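Local coordinates for protein fructose-2,6-bisphosphatase TIGAR B (Danio rerio, PDB 3E9D) that probably hydrolyses fructose-2,6-bisphosphate to fructose 6-phosphate and phosphate, lowering glycolytic flux in favour of the pentose phosphate pathway, at residues A[83-95]-A[179-191]. Sequence-based numbering, arbitrary orientation.
Sequences LDPLLRERGFGVA and LMVSHGAFIRISV. With PO4 (phosphate ion), chain C.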
loop_
_atom_site.group_PDB
_atom_site.type_symbol
_atom_site.label_atom_id
_atom_site.label_comp_id
_atom_site.label_asym_id
_atom_site.label_seq_id
_atom_site.Cartn_x
_atom_site.Cartn_y
_atom_site.Cartn_z
ATOM N N LEU A 83 13.553 3.598 1.949
ATOM C CA LEU A 83 12.743 4.738 1.532
ATOM C C LEU A 83 12.644 4.741 0.015
ATOM O O LEU A 83 13.665 4.670 -0.671
ATOM C CB LEU A 83 13.365 6.039 2.037
ATOM C CG LEU A 83 13.091 6.483 3.493
ATOM C CD1 LEU A 83 12.984 5.349 4.489
ATOM C CD2 LEU A 83 14.136 7.501 3.945
ATOM N N ASP A 84 11.431 4.778 -0.519
ATOM C CA ASP A 84 11.261 4.849 -1.960
ATOM C C ASP A 84 10.298 5.972 -2.321
ATOM O O ASP A 84 9.106 5.867 -2.058
ATOM C CB ASP A 84 10.797 3.508 -2.558
ATOM C CG ASP A 84 10.918 3.474 -4.105
ATOM O OD1 ASP A 84 10.964 4.567 -4.746
ATOM O OD2 ASP A 84 10.958 2.353 -4.683
ATOM N N PRO A 85 10.817 7.051 -2.945
ATOM C CA PRO A 85 9.985 8.180 -3.336
ATOM C C PRO A 85 8.851 7.794 -4.294
ATOM O O PRO A 85 7.881 8.538 -4.399
ATOM C CB PRO A 85 10.969 9.115 -4.039
ATOM C CG PRO A 85 12.313 8.743 -3.473
ATOM C CD PRO A 85 12.233 7.258 -3.327
ATOM N N LEU A 86 8.944 6.640 -4.965
ATOM C CA LEU A 86 7.844 6.217 -5.836
ATOM C C LEU A 86 6.552 5.946 -5.052
ATOM O O LEU A 86 5.460 5.963 -5.625
ATOM C CB LEU A 86 8.238 4.989 -6.688
ATOM C CG LEU A 86 9.254 5.167 -7.829
ATOM C CD1 LEU A 86 9.765 3.778 -8.333
ATOM C CD2 LEU A 86 8.624 5.965 -8.985
ATOM N N LEU A 87 6.676 5.716 -3.741
ATOM C CA LEU A 87 5.496 5.514 -2.882
ATOM C C LEU A 87 4.832 6.786 -2.317
ATOM O O LEU A 87 3.902 6.673 -1.499
ATOM C CB LEU A 87 5.846 4.592 -1.702
ATOM C CG LEU A 87 6.383 3.203 -2.048
ATOM C CD1 LEU A 87 6.733 2.432 -0.762
ATOM C CD2 LEU A 87 5.338 2.422 -2.886
ATOM N N ARG A 88 5.319 7.971 -2.697
ATOM C CA ARG A 88 4.751 9.234 -2.205
ATOM C C ARG A 88 3.315 9.407 -2.657
ATOM O O ARG A 88 2.888 8.847 -3.681
ATOM C CB ARG A 88 5.587 10.461 -2.626
ATOM C CG ARG A 88 5.591 10.770 -4.146
ATOM C CD ARG A 88 6.747 11.764 -4.496
ATOM N NE ARG A 88 6.754 12.111 -5.919
ATOM C CZ ARG A 88 7.346 11.400 -6.882
ATOM N NH1 ARG A 88 7.990 10.263 -6.606
ATOM N NH2 ARG A 88 7.291 11.828 -8.137
ATOM N N GLU A 89 2.586 10.208 -1.894
ATOM C CA GLU A 89 1.199 10.492 -2.178
ATOM C C GLU A 89 1.041 11.187 -3.543
ATOM O O GLU A 89 1.951 11.871 -4.007
ATOM C CB GLU A 89 0.635 11.392 -1.067
ATOM C CG GLU A 89 -0.866 11.759 -1.217
ATOM C CD GLU A 89 -1.779 10.530 -1.339
ATOM O OE1 GLU A 89 -1.538 9.686 -2.232
ATOM O OE2 GLU A 89 -2.750 10.401 -0.541
ATOM N N ARG A 90 -0.122 11.004 -4.168
ATOM C CA ARG A 90 -0.506 11.789 -5.321
ATOM C C ARG A 90 -0.256 13.282 -5.090
ATOM O O ARG A 90 -0.616 13.837 -4.039
ATOM C CB ARG A 90 -1.983 11.551 -5.635
ATOM C CG ARG A 90 -2.476 12.347 -6.827
ATOM C CD ARG A 90 -3.854 11.847 -7.264
ATOM N NE ARG A 90 -4.233 12.526 -8.493
ATOM C CZ ARG A 90 -5.429 12.448 -9.056
ATOM N NH1 ARG A 90 -6.389 11.695 -8.505
ATOM N NH2 ARG A 90 -5.655 13.124 -10.175
ATOM N N GLY A 91 0.371 13.936 -6.070
ATOM C CA GLY A 91 0.596 15.380 -5.977
ATOM C C GLY A 91 -0.687 16.148 -6.232
ATOM O O GLY A 91 -1.421 15.841 -7.172
ATOM N N PHE A 92 -0.952 17.162 -5.405
ATOM C CA PHE A 92 -2.158 17.989 -5.573
ATOM C C PHE A 92 -1.861 19.442 -5.937
ATOM O O PHE A 92 -2.777 20.246 -5.994
ATOM C CB PHE A 92 -3.066 17.905 -4.322
ATOM C CG PHE A 92 -3.637 16.526 -4.102
ATOM C CD1 PHE A 92 -4.621 16.031 -4.948
ATOM C CD2 PHE A 92 -3.143 15.707 -3.098
ATOM C CE1 PHE A 92 -5.123 14.742 -4.774
ATOM C CE2 PHE A 92 -3.652 14.406 -2.915
ATOM C CZ PHE A 92 -4.629 13.934 -3.744
ATOM N N GLY A 93 -0.586 19.776 -6.168
ATOM C CA GLY A 93 -0.220 21.092 -6.719
ATOM C C GLY A 93 -0.787 22.215 -5.874
ATOM O O GLY A 93 -0.676 22.191 -4.634
ATOM N N VAL A 94 -1.434 23.172 -6.523
ATOM C CA VAL A 94 -1.941 24.357 -5.801
ATOM C C VAL A 94 -3.102 24.045 -4.828
ATOM O O VAL A 94 -3.420 24.864 -3.973
ATOM C CB VAL A 94 -2.358 25.502 -6.759
ATOM C CG1 VAL A 94 -1.140 26.035 -7.525
ATOM C CG2 VAL A 94 -3.493 25.048 -7.717
ATOM N N ALA A 95 -3.708 22.864 -4.951
ATOM C CA ALA A 95 -4.808 22.452 -4.069
ATOM C C ALA A 95 -4.321 21.945 -2.711
ATOM O O ALA A 95 -5.100 21.826 -1.762
ATOM C CB ALA A 95 -5.665 21.405 -4.756
ATOM N N LEU A 179 6.544 -5.370 3.612
ATOM C CA LEU A 179 5.652 -4.339 4.153
ATOM C C LEU A 179 5.811 -3.080 3.328
ATOM O O LEU A 179 6.926 -2.693 3.000
ATOM C CB LEU A 179 5.998 -4.045 5.617
ATOM C CG LEU A 179 5.263 -2.903 6.335
ATOM C CD1 LEU A 179 3.767 -3.264 6.455
ATOM C CD2 LEU A 179 5.888 -2.684 7.742
ATOM N N MET A 180 4.697 -2.446 2.975
ATOM C CA MET A 180 4.722 -1.224 2.190
ATOM C C MET A 180 3.909 -0.216 2.988
ATOM O O MET A 180 2.771 -0.495 3.348
ATOM C CB MET A 180 4.116 -1.474 0.792
ATOM C CG MET A 180 3.829 -0.219 -0.057
ATOM S SD MET A 180 2.902 -0.626 -1.596
ATOM C CE MET A 180 1.901 0.849 -1.713
ATOM N N VAL A 181 4.489 0.954 3.269
ATOM C CA VAL A 181 3.771 2.000 4.016
ATOM C C VAL A 181 3.674 3.238 3.127
ATOM O O VAL A 181 4.690 3.757 2.674
ATOM C CB VAL A 181 4.406 2.292 5.411
ATOM C CG1 VAL A 181 3.578 3.340 6.189
ATOM C CG2 VAL A 181 4.467 0.992 6.236
ATOM N N SER A 182 2.449 3.692 2.883
ATOM C CA SER A 182 2.187 4.710 1.881
ATOM C C SER A 182 0.961 5.583 2.233
ATOM O O SER A 182 0.669 5.838 3.413
ATOM C CB SER A 182 2.044 4.044 0.484
ATOM O OG SER A 182 1.995 5.001 -0.578
ATOM N N HIS A 183 0.259 6.035 1.199
ATOM C CA HIS A 183 -0.702 7.110 1.321
ATOM C C HIS A 183 -2.029 6.739 0.645
ATOM O O HIS A 183 -2.048 5.903 -0.258
ATOM C CB HIS A 183 -0.111 8.366 0.691
ATOM C CG HIS A 183 1.205 8.750 1.279
ATOM N ND1 HIS A 183 1.311 9.602 2.353
ATOM C CD2 HIS A 183 2.467 8.365 0.972
ATOM C CE1 HIS A 183 2.585 9.735 2.679
ATOM N NE2 HIS A 183 3.306 8.996 1.853
ATOM N N GLY A 184 -3.111 7.385 1.078
ATOM C CA GLY A 184 -4.457 6.974 0.726
ATOM C C GLY A 184 -4.761 6.992 -0.759
ATOM O O GLY A 184 -5.221 5.995 -1.305
ATOM N N ALA A 185 -4.510 8.121 -1.414
ATOM C CA ALA A 185 -4.813 8.228 -2.836
ATOM C C ALA A 185 -3.928 7.283 -3.640
ATOM O O ALA A 185 -4.421 6.549 -4.498
ATOM C CB ALA A 185 -4.702 9.664 -3.330
ATOM N N PHE A 186 -2.628 7.273 -3.332
ATOM C CA PHE A 186 -1.705 6.329 -3.989
ATOM C C PHE A 186 -2.128 4.855 -3.847
ATOM O O PHE A 186 -2.132 4.097 -4.835
ATOM C CB PHE A 186 -0.293 6.495 -3.434
ATOM C CG PHE A 186 0.718 5.619 -4.107
ATOM C CD1 PHE A 186 1.373 6.056 -5.257
ATOM C CD2 PHE A 186 1.026 4.352 -3.585
ATOM C CE1 PHE A 186 2.335 5.241 -5.887
ATOM C CE2 PHE A 186 1.966 3.537 -4.213
ATOM C CZ PHE A 186 2.628 3.986 -5.364
ATOM N N ILE A 187 -2.465 4.447 -2.622
ATOM C CA ILE A 187 -2.864 3.076 -2.357
ATOM C C ILE A 187 -4.154 2.730 -3.097
ATOM O O ILE A 187 -4.276 1.638 -3.644
ATOM C CB ILE A 187 -2.994 2.777 -0.803
ATOM C CG1 ILE A 187 -1.598 2.722 -0.145
ATOM C CG2 ILE A 187 -3.753 1.487 -0.554
ATOM C CD1 ILE A 187 -1.618 2.929 1.407
ATOM N N ARG A 188 -5.109 3.660 -3.112
ATOM C CA ARG A 188 -6.372 3.419 -3.793
ATOM C C ARG A 188 -6.141 3.175 -5.271
ATOM O O ARG A 188 -6.674 2.217 -5.839
ATOM C CB ARG A 188 -7.342 4.590 -3.616
ATOM C CG ARG A 188 -8.790 4.171 -3.874
ATOM C CD ARG A 188 -9.754 5.278 -3.440
ATOM N NE ARG A 188 -11.141 4.826 -3.545
ATOM C CZ ARG A 188 -12.200 5.626 -3.419
ATOM N NH1 ARG A 188 -12.022 6.922 -3.193
ATOM N NH2 ARG A 188 -13.433 5.128 -3.529
ATOM N N ILE A 189 -5.335 4.045 -5.879
ATOM C CA ILE A 189 -4.994 3.908 -7.286
ATOM C C ILE A 189 -4.255 2.585 -7.542
ATOM O O ILE A 189 -4.535 1.889 -8.528
ATOM C CB ILE A 189 -4.225 5.160 -7.801
ATOM C CG1 ILE A 189 -5.194 6.359 -7.834
ATOM C CG2 ILE A 189 -3.618 4.903 -9.212
ATOM C CD1 ILE A 189 -4.505 7.762 -7.825
ATOM N N SER A 190 -3.332 2.236 -6.642
ATOM C CA SER A 190 -2.525 1.008 -6.760
ATOM C C SER A 190 -3.363 -0.262 -6.637
ATOM O O SER A 190 -3.192 -1.198 -7.429
ATOM C CB SER A 190 -1.423 0.993 -5.700
ATOM O OG SER A 190 -0.553 2.117 -5.883
ATOM N N VAL A 191 -4.266 -0.290 -5.653
ATOM C CA VAL A 191 -5.184 -1.411 -5.495
ATOM C C VAL A 191 -5.998 -1.630 -6.772
ATOM O O VAL A 191 -6.137 -2.777 -7.235
ATOM C CB VAL A 191 -6.114 -1.232 -4.249
ATOM C CG1 VAL A 191 -7.258 -2.213 -4.271
ATOM C CG2 VAL A 191 -5.304 -1.408 -2.947
HETATM P P PO4 C . -2.454 10.960 2.768
HETATM O O1 PO4 C . -0.982 11.275 2.691
HETATM O O2 PO4 C . -2.728 9.477 2.858
HETATM O O3 PO4 C . -3.066 11.597 3.994
HETATM O O4 PO4 C . -3.167 11.541 1.565
#
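E89 drops its carboxylate onto the first turn of helix 184-197. Its CG lies anti to the backbone N (chi1 -179°) and the chain bends at chi2, which presents both syn lone pairs to the helix: E89 OE1 accepts from F186 N at 2.9 Å and E89 OE2 from A185 N at 3.0 Å. R90 N also bonds to E89 OE1, on its anti side, so the group is held against turning. E89 CB rides over one face of the H183 ring, and A185 CB fills the notch between the E89 carboxylate, R90 CB and the edge of the F92 ring. On the other flank L87 is the bump: L87 CD2 rests in the crease where M180 CE, at 4.0 Å, and F186 CE2, at 3.8 Å, come together, while L87 CA sits over a face of the F186 ring. The S182 hydroxyl OG donates to L87 O at 2.7 Å, on a lone pair. With an alanine at E89, the amides of F186, A185 and R90 would probably lose their shared carboxylate and a gap would open beside the phosphate. That ion, hydrogen-bonded by H183 ND1 and G184 N, marks the histidine phosphatase active site: E89 is the inferred proton donor/acceptor, H183 the probable transition-state stabiliser, next to H11, which forms the phosphohistidine intermediate. The loop after strand 81-83 thus lies against the junction of strand 177-182 and helix 184-197, with helix 125-146 touching F186 and R90, helix 60-71 touching E89 and H183, and S57 hydrogen-bonded to H183 NE2.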